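Local coordinates for protein CpuTA1 (Curtobacterium pusillum, PDB 5K3W) that belongs to the class IV aminotransferase family and carries the cofactor pyridoxal-5'-phosphate in a pocket of the chain, at residues T235-R246 / L292-R303. Numbering follows the deposited sequence.
Sequences TQAAVFDFFEER and LTADLNAYLLAR. With PLP (pyridoxal-5'-phosphate), chain C.
Asp295 OD2 accepts a hydrogen bond from Arg246 NH2 as part of a salt bridge, 2.7 Å long but bent, with an N-H...O angle of 131°. The guanidinium comes to the anti side of the carboxylate, out of its plane, just past the end of helix 234-245, while Arg246 NH1 lies against Leu292 CD1. Phe242 fills the middle as a knob among Leu292, Asp295, Leu296 and Tyr299. Its CG stands anti to the backbone N (chi1 168°), which carries the ring across to helix 290-307. Leu296 CD1 presses on one face of that ring, 3.8 Å from its centroid, and Leu292 CD1 meets the ring's edge. Tyr299 answers as the reciprocal knob: Phe242 CB lies over one face of the tyrosine ring, and the edge of Phe242 is turned toward that face in an offset edge-to-face pair with centroids 5.6 Å apart. A water joins Tyr299 OH to Asp241 OD1.

The axes of segments 235-245 and 292-303 come within 10.0 Å, their directions 119° apart, and both pack on the mixed sheet containing strands 265-270 and 274-278, in the C-terminal part of this class IV aminotransferase (fold-type IV) chain, whose cofactor lies between two domains. Val239 reaches Val269 of that sheet and Leu296 reaches Ala275; between the helices, Val239 CG2 packs on Leu300 CD2 at 3.9 Å. Ala238 CB sits over one face of the Arg303 guanidinium, whose NH1 donates to Leu300 O at 3.3 Å. At the N-terminal end of helix 234-245, Thr235 N and OG1 both donate to O1P of pyridoxal-5'-phosphate, OG1 from 2.7 Å, while Thr235 CG2 faces Leu300 CD2.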
ATOM      1  N   THR A 235     -17.827 -11.483   6.707  1.00 17.93           N
ATOM      2  CA  THR A 235     -18.659 -11.288   7.897  1.00 19.11           C
ATOM      3  C   THR A 235     -20.021 -10.703   7.540  1.00 21.06           C
ATOM      4  O   THR A 235     -21.050 -11.148   8.064  1.00 22.51           O
ATOM      5  CB  THR A 235     -17.939 -10.388   8.904  1.00 19.77           C
ATOM      6  OG1 THR A 235     -16.607 -10.868   9.095  1.00 20.55           O
ATOM      7  CG2 THR A 235     -18.660 -10.391  10.251  1.00 16.75           C
ATOM      8  N   GLN A 236     -20.047  -9.717   6.639  1.00 21.88           N
ATOM      9  CA  GLN A 236     -21.306  -9.132   6.188  1.00 19.61           C
ATOM     10  C   GLN A 236     -22.254 -10.193   5.633  1.00 23.87           C
ATOM     11  O   GLN A 236     -23.464 -10.165   5.909  1.00 23.62           O
ATOM     12  CB  GLN A 236     -21.024  -8.052   5.138  1.00 19.04           C
ATOM     13  CG  GLN A 236     -22.256  -7.495   4.467  1.00 18.14           C
ATOM     14  CD  GLN A 236     -22.692  -8.330   3.264  1.00 25.24           C
ATOM     15  OE1 GLN A 236     -21.903  -8.591   2.355  1.00 22.25           O
ATOM     16  NE2 GLN A 236     -23.951  -8.758   3.262  1.00 21.54           N
ATOM     17  N   ALA A 237     -21.738 -11.126   4.828  1.00 17.05           N
ATOM     18  CA  ALA A 237     -22.607 -12.194   4.349  1.00 26.43           C
ATOM     19  C   ALA A 237     -23.169 -12.998   5.517  1.00 28.08           C
ATOM     20  O   ALA A 237     -24.365 -13.308   5.545  1.00 28.43           O
ATOM     21  CB  ALA A 237     -21.868 -13.100   3.360  1.00 17.34           C
ATOM     22  N   ALA A 238     -22.337 -13.327   6.509  1.00 22.75           N
ATOM     23  CA  ALA A 238     -22.884 -14.060   7.646  1.00 24.04           C
ATOM     24  C   ALA A 238     -23.854 -13.202   8.447  1.00 30.57           C
ATOM     25  O   ALA A 238     -24.769 -13.738   9.083  1.00 29.63           O
ATOM     26  CB  ALA A 238     -21.770 -14.578   8.546  1.00 22.27           C
ATOM     27  N   VAL A 239     -23.677 -11.876   8.426  1.00 23.52           N
ATOM     28  CA  VAL A 239     -24.610 -11.008   9.135  1.00 23.27           C
ATOM     29  C   VAL A 239     -25.955 -10.988   8.434  1.00 27.58           C
ATOM     30  O   VAL A 239     -27.004 -10.960   9.082  1.00 29.60           O
ATOM     31  CB  VAL A 239     -24.051  -9.584   9.277  1.00 26.34           C
ATOM     32  CG1 VAL A 239     -25.177  -8.641   9.726  1.00 21.75           C
ATOM     33  CG2 VAL A 239     -22.898  -9.569  10.260  1.00 19.58           C
ATOM     34  N   PHE A 240     -25.953 -10.968   7.102  1.00 29.41           N
ATOM     35  CA  PHE A 240     -27.217 -11.090   6.391  1.00 27.73           C
ATOM     36  C   PHE A 240     -27.910 -12.403   6.739  1.00 32.09           C
ATOM     37  O   PHE A 240     -29.134 -12.442   6.920  1.00 34.64           O
ATOM     38  CB  PHE A 240     -26.992 -10.963   4.887  1.00 26.80           C
ATOM     39  CG  PHE A 240     -27.004  -9.537   4.401  1.00 26.91           C
ATOM     40  CD1 PHE A 240     -26.910  -8.491   5.304  1.00 24.00           C
ATOM     41  CD2 PHE A 240     -27.140  -9.239   3.055  1.00 22.96           C
ATOM     42  CE1 PHE A 240     -26.925  -7.179   4.871  1.00 20.39           C
ATOM     43  CE2 PHE A 240     -27.162  -7.927   2.619  1.00 22.14           C
ATOM     44  CZ  PHE A 240     -27.051  -6.897   3.532  1.00 20.19           C
ATOM     45  N   ASP A 241     -27.146 -13.489   6.856  1.00 31.79           N
ATOM     46  CA  ASP A 241     -27.765 -14.760   7.207  1.00 30.62           C
ATOM     47  C   ASP A 241     -28.475 -14.654   8.547  1.00 37.32           C
ATOM     48  O   ASP A 241     -29.611 -15.124   8.701  1.00 35.66           O
ATOM     49  CB  ASP A 241     -26.723 -15.877   7.222  1.00 25.42           C
ATOM     50  CG  ASP A 241     -26.299 -16.286   5.827  1.00 39.45           C
ATOM     51  OD1 ASP A 241     -25.290 -17.022   5.685  1.00 35.69           O
ATOM     52  OD2 ASP A 241     -26.980 -15.860   4.864  1.00 35.56           O
ATOM     53  N   PHE A 242     -27.830 -14.015   9.524  1.00 32.99           N
ATOM     54  CA  PHE A 242     -28.446 -13.865  10.836  1.00 32.99           C
ATOM     55  C   PHE A 242     -29.779 -13.140  10.726  1.00 36.16           C
ATOM     56  O   PHE A 242     -30.802 -13.621  11.231  1.00 38.86           O
ATOM     57  CB  PHE A 242     -27.490 -13.129  11.775  1.00 29.60           C
ATOM     58  CG  PHE A 242     -28.122 -12.663  13.055  1.00 27.79           C
ATOM     59  CD1 PHE A 242     -28.087 -13.454  14.189  1.00 28.79           C
ATOM     60  CD2 PHE A 242     -28.741 -11.427  13.129  1.00 30.94           C
ATOM     61  CE1 PHE A 242     -28.659 -13.024  15.370  1.00 26.69           C
ATOM     62  CE2 PHE A 242     -29.318 -10.995  14.308  1.00 26.61           C
ATOM     63  CZ  PHE A 242     -29.279 -11.796  15.428  1.00 31.88           C
ATOM     64  N   PHE A 243     -29.794 -11.990  10.042  1.00 32.82           N
ATOM     65  CA  PHE A 243     -30.996 -11.158  10.012  1.00 35.17           C
ATOM     66  C   PHE A 243     -32.119 -11.800   9.197  1.00 32.54           C
ATOM     67  O   PHE A 243     -33.290 -11.707   9.574  1.00 33.62           O
ATOM     68  CB  PHE A 243     -30.661  -9.762   9.482  1.00 28.15           C
ATOM     69  CG  PHE A 243     -30.077  -8.843  10.527  1.00 27.19           C
ATOM     70  CD1 PHE A 243     -30.855  -8.387  11.582  1.00 23.59           C
ATOM     71  CD2 PHE A 243     -28.760  -8.424  10.447  1.00 25.37           C
ATOM     72  CE1 PHE A 243     -30.333  -7.539  12.543  1.00 25.07           C
ATOM     73  CE2 PHE A 243     -28.219  -7.577  11.409  1.00 26.17           C
ATOM     74  CZ  PHE A 243     -29.008  -7.131  12.460  1.00 28.84           C
ATOM     75  N   GLU A 244     -31.799 -12.439   8.072  1.00 35.08           N
ATOM     76  CA  GLU A 244     -32.839 -13.146   7.330  1.00 33.59           C
ATOM     77  C   GLU A 244     -33.490 -14.224   8.190  1.00 48.15           C
ATOM     78  O   GLU A 244     -34.719 -14.368   8.196  1.00 38.47           O
ATOM     79  CB  GLU A 244     -32.260 -13.749   6.057  1.00 29.27           C
ATOM     80  CG  GLU A 244     -32.025 -12.716   4.963  1.00 36.20           C
ATOM     81  CD  GLU A 244     -30.969 -13.156   3.964  1.00 46.00           C
ATOM     82  OE1 GLU A 244     -30.224 -12.288   3.462  1.00 40.54           O
ATOM     83  OE2 GLU A 244     -30.879 -14.373   3.684  1.00 59.37           O
ATOM     84  N   GLU A 245     -32.677 -14.976   8.946  1.00 47.57           N
ATOM     85  CA  GLU A 245     -33.207 -16.008   9.833  1.00 44.98           C
ATOM     86  C   GLU A 245     -34.213 -15.445  10.824  1.00 45.89           C
ATOM     87  O   GLU A 245     -35.095 -16.173  11.290  1.00 50.27           O
ATOM     88  CB  GLU A 245     -32.070 -16.683  10.593  1.00 49.72           C
ATOM     89  CG  GLU A 245     -31.875 -18.142  10.270  1.00 55.24           C
ATOM     90  CD  GLU A 245     -30.864 -18.795  11.195  1.00 69.89           C
ATOM     91  OE1 GLU A 245     -30.471 -18.152  12.195  1.00 64.85           O
ATOM     92  OE2 GLU A 245     -30.464 -19.948  10.924  1.00 77.97           O
ATOM     93  N   ARG A 246     -34.086 -14.169  11.182  1.00 40.74           N
ATOM     94  CA  ARG A 246     -35.031 -13.526  12.081  1.00 38.36           C
ATOM     95  C   ARG A 246     -36.060 -12.681  11.342  1.00 34.22           C
ATOM     96  O   ARG A 246     -36.665 -11.790  11.946  1.00 44.19           O
ATOM     97  CB  ARG A 246     -34.286 -12.678  13.105  1.00 35.32           C
ATOM     98  CG  ARG A 246     -33.772 -13.458  14.285  1.00 37.05           C
ATOM     99  CD  ARG A 246     -32.667 -12.682  14.937  1.00 39.72           C
ATOM    100  NE  ARG A 246     -32.245 -13.224  16.226  1.00 50.08           N
ATOM    101  CZ  ARG A 246     -32.339 -12.558  17.374  1.00 53.49           C
ATOM    102  NH1 ARG A 246     -32.858 -11.330  17.394  1.00 35.67           N
ATOM    103  NH2 ARG A 246     -31.907 -13.114  18.501  1.00 42.20           N
ATOM    104  N   LEU A 292     -29.776  -7.478  20.834  1.00 26.21           N
ATOM    105  CA  LEU A 292     -29.725  -7.882  19.434  1.00 22.59           C
ATOM    106  C   LEU A 292     -28.281  -7.997  18.950  1.00 36.45           C
ATOM    107  O   LEU A 292     -27.937  -8.924  18.207  1.00 30.97           O
ATOM    108  CB  LEU A 292     -30.508  -6.882  18.589  1.00 27.38           C
ATOM    109  CG  LEU A 292     -30.452  -7.044  17.072  1.00 34.90           C
ATOM    110  CD1 LEU A 292     -31.353  -8.189  16.593  1.00 23.90           C
ATOM    111  CD2 LEU A 292     -30.789  -5.723  16.361  1.00 24.04           C
ATOM    112  N   THR A 293     -27.414  -7.076  19.379  1.00 31.44           N
ATOM    113  CA  THR A 293     -26.020  -7.131  18.954  1.00 33.35           C
ATOM    114  C   THR A 293     -25.283  -8.287  19.621  1.00 28.32           C
ATOM    115  O   THR A 293     -24.480  -8.978  18.978  1.00 27.49           O
ATOM    116  CB  THR A 293     -25.335  -5.796  19.250  1.00 30.21           C
ATOM    117  OG1 THR A 293     -25.951  -4.763  18.465  1.00 27.24           O
ATOM    118  CG2 THR A 293     -23.857  -5.870  18.921  1.00 22.82           C
ATOM    119  N   ALA A 294     -25.541  -8.511  20.909  1.00 29.90           N
ATOM    120  CA  ALA A 294     -24.980  -9.679  21.580  1.00 36.41           C
ATOM    121  C   ALA A 294     -25.426 -10.967  20.895  1.00 30.75           C
ATOM    122  O   ALA A 294     -24.644 -11.916  20.773  1.00 33.46           O
ATOM    123  CB  ALA A 294     -25.382  -9.684  23.059  1.00 24.78           C
ATOM    124  N   ASP A 295     -26.678 -11.019  20.441  1.00 24.43           N
ATOM    125  CA  ASP A 295     -27.130 -12.187  19.696  1.00 28.78           C
ATOM    126  C   ASP A 295     -26.414 -12.290  18.356  1.00 35.21           C
ATOM    127  O   ASP A 295     -26.073 -13.391  17.907  1.00 37.45           O
ATOM    128  CB  ASP A 295     -28.645 -12.132  19.482  1.00 36.29           C
ATOM    129  CG  ASP A 295     -29.434 -12.319  20.772  1.00 45.98           C
ATOM    130  OD1 ASP A 295     -28.806 -12.572  21.828  1.00 44.71           O
ATOM    131  OD2 ASP A 295     -30.686 -12.240  20.723  1.00 47.59           O
ATOM    132  N   LEU A 296     -26.203 -11.157  17.689  1.00 31.69           N
ATOM    133  CA  LEU A 296     -25.483 -11.169  16.423  1.00 32.01           C
ATOM    134  C   LEU A 296     -24.084 -11.743  16.607  1.00 30.02           C
ATOM    135  O   LEU A 296     -23.655 -12.645  15.873  1.00 23.21           O
ATOM    136  CB  LEU A 296     -25.422  -9.748  15.866  1.00 25.89           C
ATOM    137  CG  LEU A 296     -24.727  -9.578  14.528  1.00 24.04           C
ATOM    138  CD1 LEU A 296     -25.439 -10.376  13.443  1.00 25.11           C
ATOM    139  CD2 LEU A 296     -24.691  -8.106  14.193  1.00 30.63           C
ATOM    140  N   ASN A 297     -23.366 -11.241  17.608  1.00 26.31           N
ATOM    141  CA  ASN A 297     -22.012 -11.714  17.840  1.00 30.54           C
ATOM    142  C   ASN A 297     -21.995 -13.185  18.246  1.00 35.53           C
ATOM    143  O   ASN A 297     -21.114 -13.943  17.817  1.00 32.79           O
ATOM    144  CB  ASN A 297     -21.345 -10.823  18.877  1.00 26.57           C
ATOM    145  CG  ASN A 297     -20.807  -9.552  18.256  1.00 28.53           C
ATOM    146  OD1 ASN A 297     -20.314  -9.582  17.131  1.00 29.82           O
ATOM    147  ND2 ASN A 297     -20.923  -8.431  18.958  1.00 22.40           N
ATOM    148  N   ALA A 298     -22.970 -13.614  19.051  1.00 30.55           N
ATOM    149  CA  ALA A 298     -23.058 -15.024  19.404  1.00 30.70           C
ATOM    150  C   ALA A 298     -23.324 -15.879  18.170  1.00 32.36           C
ATOM    151  O   ALA A 298     -22.714 -16.944  17.998  1.00 39.49           O
ATOM    152  CB  ALA A 298     -24.135 -15.233  20.471  1.00 24.62           C
ATOM    153  N   TYR A 299     -24.210 -15.425  17.281  1.00 24.67           N
ATOM    154  CA  TYR A 299     -24.375 -16.124  16.010  1.00 23.04           C
ATOM    155  C   TYR A 299     -23.075 -16.134  15.226  1.00 25.77           C
ATOM    156  O   TYR A 299     -22.646 -17.176  14.725  1.00 31.13           O
ATOM    157  CB  TYR A 299     -25.478 -15.483  15.172  1.00 23.91           C
ATOM    158  CG  TYR A 299     -25.595 -16.097  13.788  1.00 33.83           C
ATOM    159  CD1 TYR A 299     -26.417 -17.193  13.558  1.00 36.12           C
ATOM    160  CD2 TYR A 299     -24.882 -15.584  12.710  1.00 29.11           C
ATOM    161  CE1 TYR A 299     -26.523 -17.758  12.302  1.00 36.21           C
ATOM    162  CE2 TYR A 299     -24.979 -16.147  11.453  1.00 28.90           C
ATOM    163  CZ  TYR A 299     -25.803 -17.232  11.249  1.00 36.44           C
ATOM    164  OH  TYR A 299     -25.912 -17.799   9.986  1.00 41.29           O
ATOM    165  N   LEU A 300     -22.442 -14.966  15.087  1.00 30.14           N
ATOM    166  CA  LEU A 300     -21.222 -14.882  14.294  1.00 30.87           C
ATOM    167  C   LEU A 300     -20.126 -15.781  14.861  1.00 34.68           C
ATOM    168  O   LEU A 300     -19.363 -16.392  14.102  1.00 28.36           O
ATOM    169  CB  LEU A 300     -20.742 -13.430  14.219  1.00 31.45           C
ATOM    170  CG  LEU A 300     -21.612 -12.448  13.437  1.00 23.60           C
ATOM    171  CD1 LEU A 300     -21.138 -11.021  13.688  1.00 19.67           C
ATOM    172  CD2 LEU A 300     -21.567 -12.776  11.957  1.00 24.68           C
ATOM    173  N   LEU A 301     -20.027 -15.871  16.193  1.00 29.97           N
ATOM    174  CA  LEU A 301     -18.978 -16.690  16.798  1.00 35.99           C
ATOM    175  C   LEU A 301     -19.248 -18.185  16.649  1.00 33.59           C
ATOM    176  O   LEU A 301     -18.303 -18.982  16.676  1.00 31.93           O
ATOM    177  CB  LEU A 301     -18.818 -16.344  18.280  1.00 26.55           C
ATOM    178  CG  LEU A 301     -18.125 -15.016  18.580  1.00 32.98           C
ATOM    179  CD1 LEU A 301     -18.155 -14.711  20.071  1.00 30.43           C
ATOM    180  CD2 LEU A 301     -16.692 -15.002  18.047  1.00 25.85           C
ATOM    181  N   ALA A 302     -20.509 -18.580  16.488  1.00 29.98           N
ATOM    182  CA  ALA A 302     -20.899 -19.983  16.518  1.00 31.48           C
ATOM    183  C   ALA A 302     -21.224 -20.572  15.154  1.00 39.57           C
ATOM    184  O   ALA A 302     -21.501 -21.772  15.080  1.00 43.44           O
ATOM    185  CB  ALA A 302     -22.118 -20.162  17.424  1.00 36.91           C
ATOM    186  N   ARG A 303     -21.211 -19.770  14.082  1.00 27.90           N
ATOM    187  CA  ARG A 303     -21.735 -20.237  12.800  1.00 33.16           C
ATOM    188  C   ARG A 303     -20.928 -21.402  12.230  1.00 36.45           C
ATOM    189  O   ARG A 303     -21.496 -22.303  11.600  1.00 42.84           O
ATOM    190  CB  ARG A 303     -21.782 -19.083  11.799  1.00 33.67           C
ATOM    191  CG  ARG A 303     -20.431 -18.557  11.363  1.00 32.50           C
ATOM    192  CD  ARG A 303     -20.532 -17.078  11.083  1.00 34.78           C
ATOM    193  NE  ARG A 303     -19.700 -16.655   9.960  1.00 39.79           N
ATOM    194  CZ  ARG A 303     -18.743 -15.739  10.044  1.00 33.64           C
ATOM    195  NH1 ARG A 303     -18.494 -15.141  11.195  1.00 21.63           N
ATOM    196  NH2 ARG A 303     -18.052 -15.407   8.964  1.00 39.20           N
TER
HETATM  197  N1  PLP C 401     -13.169  -3.843   4.108  1.00 28.40           N
HETATM  198  C2  PLP C 401     -11.809  -3.948   4.110  1.00 30.06           C
HETATM  199  C2A PLP C 401     -10.952  -2.885   3.450  1.00 16.89           C
HETATM  200  C3  PLP C 401     -11.216  -5.045   4.706  1.00 23.95           C
HETATM  201  O3  PLP C 401      -9.816  -5.125   4.676  1.00 18.43           O
HETATM  202  C4  PLP C 401     -11.994  -6.018   5.285  1.00 26.31           C
HETATM  203  C4A PLP C 401     -11.414  -7.223   5.976  1.00 23.24           C
HETATM  204  C5  PLP C 401     -13.352  -5.912   5.290  1.00 26.73           C
HETATM  205  C6  PLP C 401     -13.937  -4.811   4.686  1.00 28.17           C
HETATM  206  C5A PLP C 401     -14.198  -6.988   5.960  1.00 21.88           C
HETATM  207  O4P PLP C 401     -13.979  -8.276   5.414  1.00 22.44           O
HETATM  208  P   PLP C 401     -14.156  -9.581   6.314  1.00 25.49           P
HETATM  209  O1P PLP C 401     -15.497  -9.567   7.014  1.00 20.55           O
HETATM  210  O2P PLP C 401     -13.051  -9.694   7.335  1.00 19.41           O
HETATM  211  O3P PLP C 401     -14.123 -10.802   5.432  1.00 20.08           O
HETATM  212  O   HOH W   1     -23.823 -17.917   8.150  1.00 33.04           O